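Local coordinates for protein phenol hydroxylase component phL (Pseudomonas stutzeri, PDB 3U52) that probably serves as the non-catalytic, helical beta-type subunit of a multicomponent phenol hydroxylase, packing against other chains of the hydroxylase assembly, at residues A21-D26 with S36-A41; E68-V73 with D209-L214; D235-S240 with A303-D308; D223-P228 with E295-L300; E114-L119 with L172-S177. One frame throughout, in Å; residues are numbered along the deposited sequence.

Contact 1: A21-D26 with S36-A41; sequences ARRFGD and SYDIEA
R23 meets the D38 carboxylate with NE and NH2, each nitrogen bonded to a different oxygen. The NE bond is the straighter: R23 NE lies 3.0 Å from D38 OD2 with an N-H...O angle of 171°, the oxygen in the guanidinium plane, although it is itself met somewhat out of the carboxylate plane on the syn side. R23 NH2 donates to the syn lone pair of D38 OD1, also at 3.0 Å. Beside this salt bridge F24 turns its ring edge toward the face of Y37, a T-shaped pair with planes at 82°. F24 CZ stands over the centre of that face, 3.7 Å from Y37 CZ. The aliphatic part of R23 adds to both rings, its CG over one face of F24 and its CD 3.4 Å from Y37 CD2. With CG anti to the backbone N (chi1 -170°) the R23 chain runs out past Y37, and a bend at chi3 then swings its head onto D38. Farther out, R23 NH1 forms a salt bridge with D69, K42 NZ forms another with D38 OD1, and Y37 OH is hydrogen-bonded to S74. The contact is thus a bidentate Arg-Asp salt bridge beside a T-shaped aromatic pair, which ties the last turn of helix 18-24 to the loop after helix 31-36.

Contact 2: E68-V73 with D209-L214; sequences EDWCAV and DDWFEL
W70 reaches from a short 3-10 turn to W211 and F212 in the first turn of helix 211-240, and the tight part of the contact is confined to ring atoms. W70 CH2 lies 3.7 Å from W211 CH2, which sits over one face of the W70 indole toward its rim. The two six-membered rings meet obliquely, planes at 46°. The same W70 CH2 is 3.8 Å from F212 CD1, so its far end is held by two aromatic neighbours. W211 gets there with CG between its backbone N and carbonyl carbon (chi1 67°). Away from the rings the segments separate: the nearest CA atoms, of W70 and F212, are 11.9 Å apart, and E68 and D209 face solvent. D210 N-caps the helix, its OD1 accepting from E213 N from above the carboxylate plane; T63 OG1 and A64 N also bond this carboxylate. An alanine at W70 would remove the whole indole and is likely to leave a gap against W211 and F212, with the 3-10 turn less firmly anchored. V149 and V271 of helices 147-175 and 251-274 also touch W70. No hydrogen bond crosses between the segments, which implies adhesion by dispersion and shape among aromatic carbons.

Contact 3: D235-S240 with A303-D308; sequences DQWFES and ASVGID
W237 lays its indole on S304 and V305, a CH-pi contact of one ring face near the surface, where the C-terminal part of helix 211-240 meets the turn between helices 276-302 and 307-322. S304 CB stands over the six-membered ring, 3.8 Å from its centroid and 13° off the normal. V305 CA takes the equivalent place over the five-membered ring at 4.2 Å. Both are CH-pi contacts to the same face. S304 O also lies above this face, toward the rim; although it is 3.1 Å from W237 NE1, the angle is too poor for a hydrogen bond. At the root of the side chain W237 CB packs on V305 CG2 at 3.9 Å. With CG anti to the backbone N (chi1 170°) the indole is laid against the 304-305 backbone. This is an inter-helical connection of an all-helical fold: G306, with phi 103°, takes a backbone shape before helix 307-322 that would jam a side chain against the preceding carbonyl. S304 OG bonds back to L300 O, tying the turn to the helix it leaves. S240 OG donates to W237 O at 2.6 Å, in the carbonyl plane on a lone pair. Q118 and L122 of helix 113-122 also touch W237, and E239 forms a salt bridge with R110 of the second subunit.

Contact 4: D223-P228 with E295-L300; sequences DGMMYP and EALKPL
L297 has its CG anti to its own carbonyl carbon (chi1 -67°) and chi2 near trans, which presents both methyls to M225 and M226 on the facing helix. M226 starts with CG anti to the backbone N (chi1 179°), and its chain bends at chi3, its end leading away from L297. The fork of L297 therefore meets the base of each methionine, with little part taken by the sulfurs. L297 CD1 lies 3.6 Å from M225 CB and 3.8 Å from the backbone M226 N, pressing between the two residues. L297 CD2 lies against M226 alone, 4.1 Å from M226 CB, where the two side chains cross at about a right angle. No hydrogen bond passes between the segments; the side chains pack through apolar groups, with one methyl also against the M226 backbone N, and the M226 and L297 CA atoms are 7.0 Å apart. Both helices are kinked here, the backbone N of M225 and P228 on one, and of P299 and L300 on the other, lacking a bond to the preceding turn. A glycine in place of L297 would remove the whole isobutyl group and would probably open a gap beside M225 CB and M226 CB, with the methionine side chains less confined beyond CB. M225 touches L317 and L297 touches L310, both on helix 307-322, while L297 also meets M198 of helix 196-205. M226 and Y227 rest on R160 of helix 147-175. Helix 211-240 thus stands between helix 276-302, which L297 brings against it, and the xenon pocket, to which Y227 belongs and where the Y227 ring lies nearly parallel to that of Y257.

Contact 5: E114-L119 with L172-S177; sequences ETQKQL and LMIDGS
I174 points its two branches at different residues of the facing helix, CG2 at Q116 and CD1 at L119, one turn further on. The Q116 and I174 side chains run antiparallel, side by side, so the methyl lies alongside the amide end: I174 CG2 is 3.8 Å from both Q116 CD and Q116 OE1, and 4.1 Å from Q116 CB. The Q116 chain is extended beyond CG, which carries its aliphatic part along the methyl. Its NE2 donates to L108 O, a bond that fixes the turn of the buried amide while its carbons pack. L119 crosses I174 at a slant instead, and touches it more lightly through L119 CD1 and I174 CD1, 4.0 Å apart. Placing CG1 anti to the carbonyl carbon (chi1 -70°) sends the longer arm of I174 toward L119 and leaves CG2 for Q116. Both Q116 and L119 also rest on L111, in the loop before their helix. No hydrogen bond joins the two segments. Beyond I174 the chain turns back: S177 N bonds to L172 O at 2.7 Å, and G176 N makes a weak bond to M173 O. D175 OD2 accepts from A181 N, linking the turn to the start of helix 180-191, and S177 OG reaches a basic side chain of another protein's chain. The positive phi of G176, with two bonds back into the last turn, makes this a Schellman motif, and I174, just before it, packs on helix 113-122.

Overall arrangement
Helix 211-240 joins three of the contacts: its start belongs to contact 2, its middle to contact 4 and its C-terminal part to contact 3. Contacts 3 and 4 have centres 13 Å apart, touch through I307 and K298, and alternate along the chain, linking helix 276-302 and the turn that follows it to the same helix. Contacts 5 and 3 have centres about 18 Å apart, with Q118 meeting W237, and the segments of contact 5 fall between those of contact 2 in sequence. Contact 1 closes first, its centre about 51 Å from that of contact 5 across the chain's centre, and reaches contact 2 through the R23-D69 salt bridge. The N-terminal region is thereby tied to one end of the long helical bundle, while contacts 3 and 5 fasten the other.

Contact 1: A21-D26 with S36-A41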
# COMPACT_ATOMS: atom_id res chain seq x y z
N ALA D 21 13.61 0.95 -24.03
CA ALA D 21 13.75 -0.22 -24.90
C ALA D 21 14.94 -0.06 -25.83
O ALA D 21 15.61 -1.05 -26.14
CB ALA D 21 12.49 -0.41 -25.70
N ARG D 22 15.19 1.17 -26.29
CA ARG D 22 16.42 1.49 -27.04
C ARG D 22 17.69 1.14 -26.29
O ARG D 22 18.63 0.61 -26.87
CB ARG D 22 16.46 2.96 -27.43
CG ARG D 22 16.00 3.21 -28.78
CD ARG D 22 15.84 4.71 -28.96
NE ARG D 22 14.44 4.95 -29.13
CZ ARG D 22 13.70 5.87 -28.55
NH1 ARG D 22 14.15 6.80 -27.71
NH2 ARG D 22 12.45 5.84 -28.89
N ARG D 23 17.73 1.46 -25.01
CA ARG D 23 18.91 1.27 -24.19
C ARG D 23 19.04 -0.17 -23.66
O ARG D 23 20.15 -0.71 -23.61
CB ARG D 23 18.84 2.25 -23.01
CG ARG D 23 20.10 2.34 -22.20
CD ARG D 23 20.06 3.52 -21.24
NE ARG D 23 20.18 4.85 -21.85
CZ ARG D 23 21.32 5.44 -22.20
NH1 ARG D 23 22.48 4.82 -22.08
NH2 ARG D 23 21.29 6.68 -22.68
N PHE D 24 17.94 -0.80 -23.27
CA PHE D 24 18.04 -2.13 -22.65
C PHE D 24 17.31 -3.28 -23.30
O PHE D 24 17.37 -4.39 -22.77
CB PHE D 24 17.59 -2.08 -21.20
CG PHE D 24 18.28 -1.02 -20.38
CD1 PHE D 24 17.67 0.22 -20.18
CD2 PHE D 24 19.51 -1.29 -19.77
CE1 PHE D 24 18.29 1.18 -19.41
CE2 PHE D 24 20.13 -0.32 -18.98
CZ PHE D 24 19.53 0.91 -18.81
N GLY D 25 16.59 -3.05 -24.40
CA GLY D 25 15.81 -4.11 -25.09
C GLY D 25 14.33 -4.00 -24.81
O GLY D 25 13.96 -3.42 -23.80
N ASP D 26 13.47 -4.54 -25.68
CA ASP D 26 12.02 -4.45 -25.38
C ASP D 26 11.72 -5.62 -24.51
O ASP D 26 11.46 -6.73 -25.00
CB ASP D 26 11.07 -4.38 -26.60
CG ASP D 26 9.57 -4.03 -26.21
OD1 ASP D 26 9.23 -2.92 -25.65
OD2 ASP D 26 8.68 -4.89 -26.51
N SER D 36 15.35 6.60 -14.19
CA SER D 36 16.68 7.15 -14.16
C SER D 36 17.38 7.43 -15.50
O SER D 36 18.47 8.03 -15.50
CB SER D 36 17.57 6.27 -13.27
OG SER D 36 17.01 6.17 -11.97
N TYR D 37 16.81 6.96 -16.61
CA TYR D 37 17.49 6.98 -17.90
C TYR D 37 16.72 7.79 -18.91
O TYR D 37 15.56 7.49 -19.14
CB TYR D 37 17.68 5.54 -18.45
CG TYR D 37 18.73 4.75 -17.70
CD1 TYR D 37 18.37 3.98 -16.58
CD2 TYR D 37 20.08 4.80 -18.07
CE1 TYR D 37 19.32 3.27 -15.87
CE2 TYR D 37 21.04 4.09 -17.37
CZ TYR D 37 20.65 3.33 -16.29
OH TYR D 37 21.57 2.63 -15.59
N ASP D 38 17.37 8.80 -19.51
CA ASP D 38 16.82 9.55 -20.68
C ASP D 38 15.52 10.28 -20.41
O ASP D 38 14.73 10.49 -21.29
CB ASP D 38 16.62 8.61 -21.87
CG ASP D 38 17.87 7.86 -22.21
OD1 ASP D 38 18.92 8.53 -22.30
OD2 ASP D 38 17.83 6.62 -22.33
N ILE D 39 15.31 10.70 -19.18
CA ILE D 39 14.08 11.31 -18.79
C ILE D 39 14.22 12.86 -18.86
O ILE D 39 13.24 13.59 -18.94
CB ILE D 39 13.79 10.72 -17.42
CG1 ILE D 39 12.43 10.06 -17.39
CG2 ILE D 39 14.20 11.57 -16.28
CD1 ILE D 39 12.59 8.63 -17.68
N GLU D 40 15.47 13.33 -18.84
CA GLU D 40 15.76 14.77 -18.85
C GLU D 40 15.69 15.36 -20.26
O GLU D 40 15.74 14.60 -21.26
CB GLU D 40 17.13 15.05 -18.21
CG GLU D 40 18.31 14.65 -19.07
CD GLU D 40 18.65 13.15 -19.04
OE1 GLU D 40 19.45 12.76 -19.90
OE2 GLU D 40 18.16 12.37 -18.20
N ALA D 41 15.54 16.69 -20.35
CA ALA D 41 15.61 17.42 -21.66
C ALA D 41 17.04 17.41 -22.12
O ALA D 41 17.96 17.60 -21.30
CB ALA D 41 15.11 18.87 -21.53

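Contact 2: E68-V73 with D209-L214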
# COMPACT_ATOMS: atom_id res chain seq x y z
N GLU D 68 31.38 9.25 -24.02
CA GLU D 68 30.52 8.85 -25.12
C GLU D 68 29.08 8.84 -24.61
O GLU D 68 28.17 9.31 -25.29
CB GLU D 68 30.91 7.48 -25.67
CG GLU D 68 30.13 7.09 -26.96
CD GLU D 68 29.62 5.63 -26.94
OE1 GLU D 68 30.19 4.78 -27.68
OE2 GLU D 68 28.65 5.32 -26.18
N ASP D 69 28.88 8.37 -23.38
CA ASP D 69 27.53 8.20 -22.85
C ASP D 69 27.51 8.39 -21.33
O ASP D 69 27.97 7.51 -20.63
CB ASP D 69 27.04 6.80 -23.25
CG ASP D 69 25.59 6.56 -22.90
OD1 ASP D 69 24.96 7.45 -22.28
OD2 ASP D 69 25.09 5.46 -23.25
N TRP D 70 27.01 9.51 -20.81
CA TRP D 70 27.04 9.73 -19.34
C TRP D 70 26.21 8.73 -18.49
O TRP D 70 26.47 8.56 -17.30
CB TRP D 70 26.67 11.17 -18.98
CG TRP D 70 27.83 12.11 -18.94
CD1 TRP D 70 28.11 13.11 -19.83
CD2 TRP D 70 28.88 12.15 -17.94
NE1 TRP D 70 29.28 13.76 -19.46
CE2 TRP D 70 29.76 13.20 -18.31
CE3 TRP D 70 29.17 11.38 -16.80
CZ2 TRP D 70 30.92 13.51 -17.57
CZ3 TRP D 70 30.30 11.69 -16.05
CH2 TRP D 70 31.18 12.75 -16.45
N CYS D 71 25.20 8.10 -19.11
CA CYS D 71 24.50 6.94 -18.52
C CYS D 71 25.33 5.66 -18.36
O CYS D 71 24.84 4.69 -17.79
CB CYS D 71 23.27 6.58 -19.33
SG CYS D 71 22.16 7.92 -19.36
N ALA D 72 26.57 5.64 -18.86
CA ALA D 72 27.54 4.64 -18.42
C ALA D 72 27.73 4.72 -16.90
O ALA D 72 28.07 3.71 -16.25
CB ALA D 72 28.89 4.86 -19.10
N VAL D 73 27.57 5.90 -16.32
CA VAL D 73 27.69 6.03 -14.87
C VAL D 73 26.33 5.71 -14.28
O VAL D 73 25.36 6.43 -14.53
CB VAL D 73 28.18 7.43 -14.44
CG1 VAL D 73 28.02 7.61 -12.94
CG2 VAL D 73 29.65 7.65 -14.85
N ASP D 209 34.42 25.73 -10.75
CA ASP D 209 33.44 25.76 -11.86
C ASP D 209 33.11 24.38 -12.44
O ASP D 209 31.97 24.13 -12.84
CB ASP D 209 33.98 26.59 -13.05
CG ASP D 209 33.95 28.11 -12.81
OD1 ASP D 209 33.01 28.62 -12.15
OD2 ASP D 209 34.89 28.78 -13.29
N ASP D 210 34.12 23.54 -12.61
CA ASP D 210 33.98 22.26 -13.31
C ASP D 210 33.31 21.28 -12.35
O ASP D 210 33.87 20.99 -11.27
CB ASP D 210 35.37 21.71 -13.70
CG ASP D 210 35.28 20.49 -14.60
OD1 ASP D 210 34.60 19.51 -14.23
OD2 ASP D 210 35.88 20.49 -15.71
N TRP D 211 32.15 20.74 -12.73
CA TRP D 211 31.40 19.96 -11.73
C TRP D 211 32.08 18.61 -11.45
O TRP D 211 32.03 18.09 -10.31
CB TRP D 211 29.93 19.82 -12.09
CG TRP D 211 29.60 19.00 -13.32
CD1 TRP D 211 29.31 19.49 -14.56
CD2 TRP D 211 29.50 17.57 -13.42
NE1 TRP D 211 29.05 18.45 -15.44
CE2 TRP D 211 29.16 17.26 -14.77
CE3 TRP D 211 29.66 16.52 -12.52
CZ2 TRP D 211 28.92 15.94 -15.23
CZ3 TRP D 211 29.45 15.19 -12.98
CH2 TRP D 211 29.11 14.92 -14.32
N PHE D 212 32.69 18.02 -12.46
CA PHE D 212 33.39 16.77 -12.17
C PHE D 212 34.64 16.97 -11.31
O PHE D 212 34.87 16.20 -10.37
CB PHE D 212 33.70 15.90 -13.39
CG PHE D 212 33.85 14.45 -13.02
CD1 PHE D 212 32.75 13.60 -13.06
CD2 PHE D 212 35.08 13.95 -12.52
CE1 PHE D 212 32.86 12.24 -12.68
CE2 PHE D 212 35.21 12.61 -12.11
CZ PHE D 212 34.10 11.73 -12.22
N GLU D 213 35.40 18.04 -11.59
CA GLU D 213 36.48 18.44 -10.68
C GLU D 213 35.90 18.54 -9.26
O GLU D 213 36.46 17.99 -8.32
CB GLU D 213 37.11 19.78 -11.10
CG GLU D 213 38.35 20.15 -10.26
CD GLU D 213 38.92 21.53 -10.58
OE1 GLU D 213 39.84 21.94 -9.81
OE2 GLU D 213 38.50 22.18 -11.56
N LEU D 214 34.76 19.22 -9.13
CA LEU D 214 34.10 19.38 -7.84
C LEU D 214 33.69 18.05 -7.18
O LEU D 214 33.95 17.86 -5.98
CB LEU D 214 32.89 20.31 -7.93
CG LEU D 214 32.34 20.85 -6.62
CD1 LEU D 214 33.37 21.44 -5.68
CD2 LEU D 214 31.24 21.83 -6.92

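Contact 3: D235-S240 with A303-D308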
# COMPACT_ATOMS: atom_id res chain seq x y z
N ASP D 235 37.54 8.15 16.19
CA ASP D 235 36.52 7.42 16.96
C ASP D 235 37.16 6.44 17.98
O ASP D 235 36.77 6.41 19.16
CB ASP D 235 35.55 6.71 16.01
CG ASP D 235 34.44 5.94 16.75
OD1 ASP D 235 33.55 6.58 17.31
OD2 ASP D 235 34.47 4.69 16.73
N GLN D 236 38.15 5.69 17.56
CA GLN D 236 38.92 4.87 18.51
C GLN D 236 39.56 5.70 19.63
O GLN D 236 39.52 5.33 20.80
CB GLN D 236 40.05 4.12 17.78
CG GLN D 236 39.55 3.14 16.74
CD GLN D 236 40.68 2.31 16.14
OE1 GLN D 236 41.60 1.88 16.86
NE2 GLN D 236 40.62 2.07 14.81
N TRP D 237 40.18 6.81 19.26
CA TRP D 237 40.90 7.67 20.20
C TRP D 237 39.97 8.32 21.23
O TRP D 237 40.39 8.55 22.38
CB TRP D 237 41.70 8.70 19.41
CG TRP D 237 42.31 9.80 20.20
CD1 TRP D 237 43.53 9.79 20.83
CD2 TRP D 237 41.76 11.09 20.41
NE1 TRP D 237 43.76 11.01 21.43
CE2 TRP D 237 42.69 11.83 21.19
CE3 TRP D 237 40.56 11.71 20.03
CZ2 TRP D 237 42.46 13.15 21.60
CZ3 TRP D 237 40.33 13.02 20.43
CH2 TRP D 237 41.28 13.72 21.21
N PHE D 238 38.72 8.61 20.85
CA PHE D 238 37.72 9.15 21.82
C PHE D 238 37.59 8.30 23.09
O PHE D 238 37.31 8.81 24.18
CB PHE D 238 36.33 9.34 21.17
CG PHE D 238 36.24 10.53 20.28
CD1 PHE D 238 35.43 10.51 19.16
CD2 PHE D 238 36.97 11.68 20.54
CE1 PHE D 238 35.37 11.65 18.33
CE2 PHE D 238 36.91 12.81 19.72
CZ PHE D 238 36.11 12.79 18.63
N GLU D 239 37.82 7.00 22.95
CA GLU D 239 37.74 6.06 24.07
C GLU D 239 38.78 6.38 25.17
O GLU D 239 38.45 6.43 26.36
CB GLU D 239 37.84 4.62 23.55
CG GLU D 239 38.21 3.56 24.57
CD GLU D 239 38.15 2.15 23.97
OE1 GLU D 239 39.21 1.60 23.57
OE2 GLU D 239 37.03 1.61 23.86
N SER D 240 40.03 6.61 24.72
CA SER D 240 41.13 7.07 25.56
C SER D 240 40.87 8.43 26.24
O SER D 240 41.52 8.78 27.24
CB SER D 240 42.42 7.11 24.73
OG SER D 240 42.49 8.24 23.87
N ALA D 303 45.93 17.32 16.64
CA ALA D 303 45.28 17.74 17.88
C ALA D 303 44.54 16.59 18.56
O ALA D 303 43.90 16.80 19.59
CB ALA D 303 44.35 18.90 17.60
N SER D 304 44.62 15.40 17.98
CA SER D 304 43.77 14.28 18.42
C SER D 304 44.55 12.99 18.33
O SER D 304 45.28 12.64 19.25
CB SER D 304 42.45 14.20 17.60
OG SER D 304 42.70 14.01 16.21
N VAL D 305 44.40 12.31 17.21
CA VAL D 305 44.84 10.91 17.11
C VAL D 305 46.33 10.79 16.69
O VAL D 305 46.95 9.75 16.86
CB VAL D 305 43.84 10.05 16.23
CG1 VAL D 305 43.87 10.50 14.76
CG2 VAL D 305 44.14 8.58 16.34
N GLY D 306 46.91 11.88 16.15
CA GLY D 306 48.32 11.94 15.77
C GLY D 306 48.46 11.82 14.27
O GLY D 306 47.60 11.21 13.62
N ILE D 307 49.53 12.39 13.72
CA ILE D 307 49.72 12.44 12.26
C ILE D 307 49.71 11.06 11.56
O ILE D 307 49.39 10.97 10.38
CB ILE D 307 50.99 13.26 11.87
CG1 ILE D 307 51.03 13.57 10.37
CG2 ILE D 307 52.27 12.54 12.33
CD1 ILE D 307 50.12 14.73 9.94
N ASP D 308 50.07 10.01 12.28
CA ASP D 308 50.09 8.65 11.72
C ASP D 308 48.71 8.14 11.34
O ASP D 308 48.58 7.35 10.42
CB ASP D 308 50.74 7.70 12.71
CG ASP D 308 52.13 8.16 13.14
OD1 ASP D 308 53.09 8.06 12.31
OD2 ASP D 308 52.26 8.66 14.30

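Contact 4: D223-P228 with E295-L300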
# COMPACT_ATOMS: atom_id res chain seq x y z
N ASP D 223 36.32 13.62 1.39
CA ASP D 223 35.56 12.61 2.13
C ASP D 223 36.36 11.33 2.32
O ASP D 223 36.25 10.69 3.36
CB ASP D 223 34.23 12.30 1.41
CG ASP D 223 33.24 13.48 1.44
OD1 ASP D 223 33.53 14.57 2.04
OD2 ASP D 223 32.14 13.35 0.83
N GLY D 224 37.15 10.94 1.32
CA GLY D 224 37.87 9.69 1.36
C GLY D 224 39.06 9.66 2.30
O GLY D 224 39.66 8.60 2.54
N MET D 225 39.42 10.82 2.83
CA MET D 225 40.44 10.91 3.87
C MET D 225 39.78 11.32 5.16
O MET D 225 40.08 10.74 6.21
CB MET D 225 41.50 11.96 3.48
CG MET D 225 42.75 11.39 2.80
SD MET D 225 44.01 12.67 2.56
CE MET D 225 43.37 13.49 1.09
N MET D 226 38.85 12.28 5.08
CA MET D 226 38.17 12.80 6.29
C MET D 226 37.36 11.77 7.08
O MET D 226 37.46 11.69 8.32
CB MET D 226 37.26 13.97 5.94
CG MET D 226 36.52 14.52 7.15
SD MET D 226 35.70 16.05 6.73
CE MET D 226 34.38 15.39 5.69
N TYR D 227 36.49 11.04 6.38
CA TYR D 227 35.62 10.08 7.04
C TYR D 227 36.41 8.99 7.77
O TYR D 227 36.14 8.75 8.92
CB TYR D 227 34.56 9.54 6.06
CG TYR D 227 33.35 10.43 6.10
CD1 TYR D 227 33.35 11.63 5.43
CD2 TYR D 227 32.24 10.08 6.89
CE1 TYR D 227 32.26 12.48 5.49
CE2 TYR D 227 31.13 10.92 6.97
CZ TYR D 227 31.16 12.11 6.27
OH TYR D 227 30.07 12.93 6.33
N PRO D 228 37.39 8.33 7.09
CA PRO D 228 38.22 7.39 7.89
C PRO D 228 38.95 8.04 9.07
O PRO D 228 38.92 7.49 10.16
CB PRO D 228 39.21 6.82 6.86
CG PRO D 228 38.44 6.97 5.47
CD PRO D 228 37.78 8.33 5.66
N GLU D 295 46.64 18.48 3.88
CA GLU D 295 47.09 19.60 4.68
C GLU D 295 45.95 20.24 5.50
O GLU D 295 46.19 20.77 6.60
CB GLU D 295 47.86 20.62 3.81
CG GLU D 295 47.13 21.93 3.49
CD GLU D 295 48.06 23.05 2.98
OE1 GLU D 295 48.14 24.09 3.68
OE2 GLU D 295 48.71 22.87 1.89
N ALA D 296 44.71 20.15 5.01
CA ALA D 296 43.55 20.65 5.76
C ALA D 296 43.18 19.76 6.96
O ALA D 296 42.67 20.24 7.97
CB ALA D 296 42.36 20.85 4.85
N LEU D 297 43.41 18.46 6.82
CA LEU D 297 43.17 17.50 7.88
C LEU D 297 44.31 17.42 8.89
O LEU D 297 44.11 16.96 9.99
CB LEU D 297 42.94 16.13 7.27
CG LEU D 297 41.63 16.07 6.47
CD1 LEU D 297 41.61 14.87 5.63
CD2 LEU D 297 40.35 16.16 7.42
N LYS D 298 45.51 17.86 8.51
CA LYS D 298 46.70 17.70 9.37
C LYS D 298 46.54 18.33 10.79
O LYS D 298 46.79 17.64 11.79
CB LYS D 298 47.95 18.20 8.61
CG LYS D 298 49.34 18.03 9.25
CD LYS D 298 50.40 17.97 8.08
CE LYS D 298 51.53 18.98 8.23
NZ LYS D 298 52.39 18.69 9.44
N PRO D 299 46.12 19.60 10.89
CA PRO D 299 45.96 20.11 12.28
C PRO D 299 44.93 19.36 13.15
O PRO D 299 45.06 19.32 14.39
CB PRO D 299 45.54 21.57 12.10
CG PRO D 299 45.47 21.84 10.67
CD PRO D 299 45.79 20.61 9.88
N LEU D 300 43.90 18.79 12.52
CA LEU D 300 42.94 17.97 13.23
C LEU D 300 43.58 16.67 13.70
O LEU D 300 43.36 16.24 14.83
CB LEU D 300 41.70 17.70 12.36
CG LEU D 300 40.54 16.89 12.95
CD1 LEU D 300 39.82 17.67 14.11
CD2 LEU D 300 39.53 16.50 11.87

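Contact 5: E114-L119 with L172-S177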
# COMPACT_ATOMS: atom_id res chain seq x y z
N GLU D 114 35.97 19.77 30.24
CA GLU D 114 37.12 19.60 29.35
C GLU D 114 36.89 18.60 28.19
O GLU D 114 37.30 18.85 27.04
CB GLU D 114 38.42 19.30 30.15
CG GLU D 114 38.19 18.80 31.63
CD GLU D 114 37.68 19.89 32.62
OE1 GLU D 114 38.04 21.08 32.47
OE2 GLU D 114 36.91 19.55 33.56
N THR D 115 36.23 17.48 28.49
CA THR D 115 35.86 16.50 27.47
C THR D 115 34.80 17.06 26.52
O THR D 115 34.87 16.84 25.31
CB THR D 115 35.35 15.23 28.13
OG1 THR D 115 36.33 14.77 29.06
CG2 THR D 115 35.06 14.17 27.12
N GLN D 116 33.83 17.80 27.05
CA GLN D 116 32.85 18.46 26.22
C GLN D 116 33.45 19.48 25.25
O GLN D 116 32.99 19.61 24.11
CB GLN D 116 31.80 19.14 27.07
CG GLN D 116 30.92 18.21 27.89
CD GLN D 116 29.99 18.98 28.80
OE1 GLN D 116 30.11 20.18 28.94
NE2 GLN D 116 29.03 18.28 29.39
N LYS D 117 34.49 20.21 25.70
CA LYS D 117 35.13 21.22 24.85
C LYS D 117 35.89 20.56 23.72
O LYS D 117 35.87 21.05 22.61
CB LYS D 117 36.00 22.18 25.64
CG LYS D 117 35.22 23.42 26.20
CD LYS D 117 33.87 23.05 26.91
CE LYS D 117 33.06 24.27 27.36
NZ LYS D 117 31.61 23.89 27.52
N GLN D 118 36.53 19.43 24.00
CA GLN D 118 37.17 18.61 22.98
C GLN D 118 36.19 18.19 21.89
O GLN D 118 36.57 18.11 20.74
CB GLN D 118 37.82 17.35 23.57
CG GLN D 118 39.14 17.57 24.33
CD GLN D 118 39.77 16.25 24.83
OE1 GLN D 118 39.22 15.58 25.70
NE2 GLN D 118 40.93 15.90 24.28
N LEU D 119 34.94 17.89 22.24
CA LEU D 119 33.94 17.57 21.21
C LEU D 119 33.52 18.78 20.41
O LEU D 119 33.37 18.71 19.19
CB LEU D 119 32.71 16.92 21.82
CG LEU D 119 32.92 15.56 22.50
CD1 LEU D 119 31.61 15.07 23.05
CD2 LEU D 119 33.53 14.52 21.54
N LEU D 172 23.80 20.41 20.85
CA LEU D 172 22.58 20.75 21.55
C LEU D 172 22.35 19.85 22.75
O LEU D 172 21.76 20.29 23.76
CB LEU D 172 21.37 20.69 20.61
CG LEU D 172 21.33 21.88 19.65
CD1 LEU D 172 20.17 21.78 18.65
CD2 LEU D 172 21.27 23.24 20.41
N MET D 173 22.79 18.61 22.65
CA MET D 173 22.71 17.71 23.77
C MET D 173 23.61 18.24 24.87
O MET D 173 23.20 18.30 26.01
CB MET D 173 23.14 16.30 23.37
CG MET D 173 22.55 15.28 24.28
SD MET D 173 22.94 13.60 23.83
CE MET D 173 22.28 13.52 22.17
N ILE D 174 24.84 18.63 24.52
CA ILE D 174 25.82 19.14 25.49
C ILE D 174 25.38 20.41 26.19
O ILE D 174 25.67 20.57 27.39
CB ILE D 174 27.20 19.36 24.84
CG1 ILE D 174 27.83 18.01 24.51
CG2 ILE D 174 28.10 20.22 25.74
CD1 ILE D 174 29.05 18.07 23.61
N ASP D 175 24.69 21.32 25.48
CA ASP D 175 24.19 22.56 26.11
C ASP D 175 22.75 22.53 26.62
O ASP D 175 22.23 23.56 27.07
CB ASP D 175 24.40 23.79 25.22
CG ASP D 175 23.52 23.80 23.96
OD1 ASP D 175 22.34 23.35 23.99
OD2 ASP D 175 23.99 24.31 22.92
N GLY D 176 22.10 21.37 26.52
CA GLY D 176 20.75 21.25 26.99
C GLY D 176 19.74 22.01 26.17
O GLY D 176 18.78 22.55 26.71
N SER D 177 19.96 22.04 24.85
CA SER D 177 18.99 22.58 23.88
C SER D 177 18.84 24.12 23.96
O SER D 177 17.76 24.70 23.74
CB SER D 177 17.66 21.83 23.97
OG SER D 177 16.86 22.16 22.87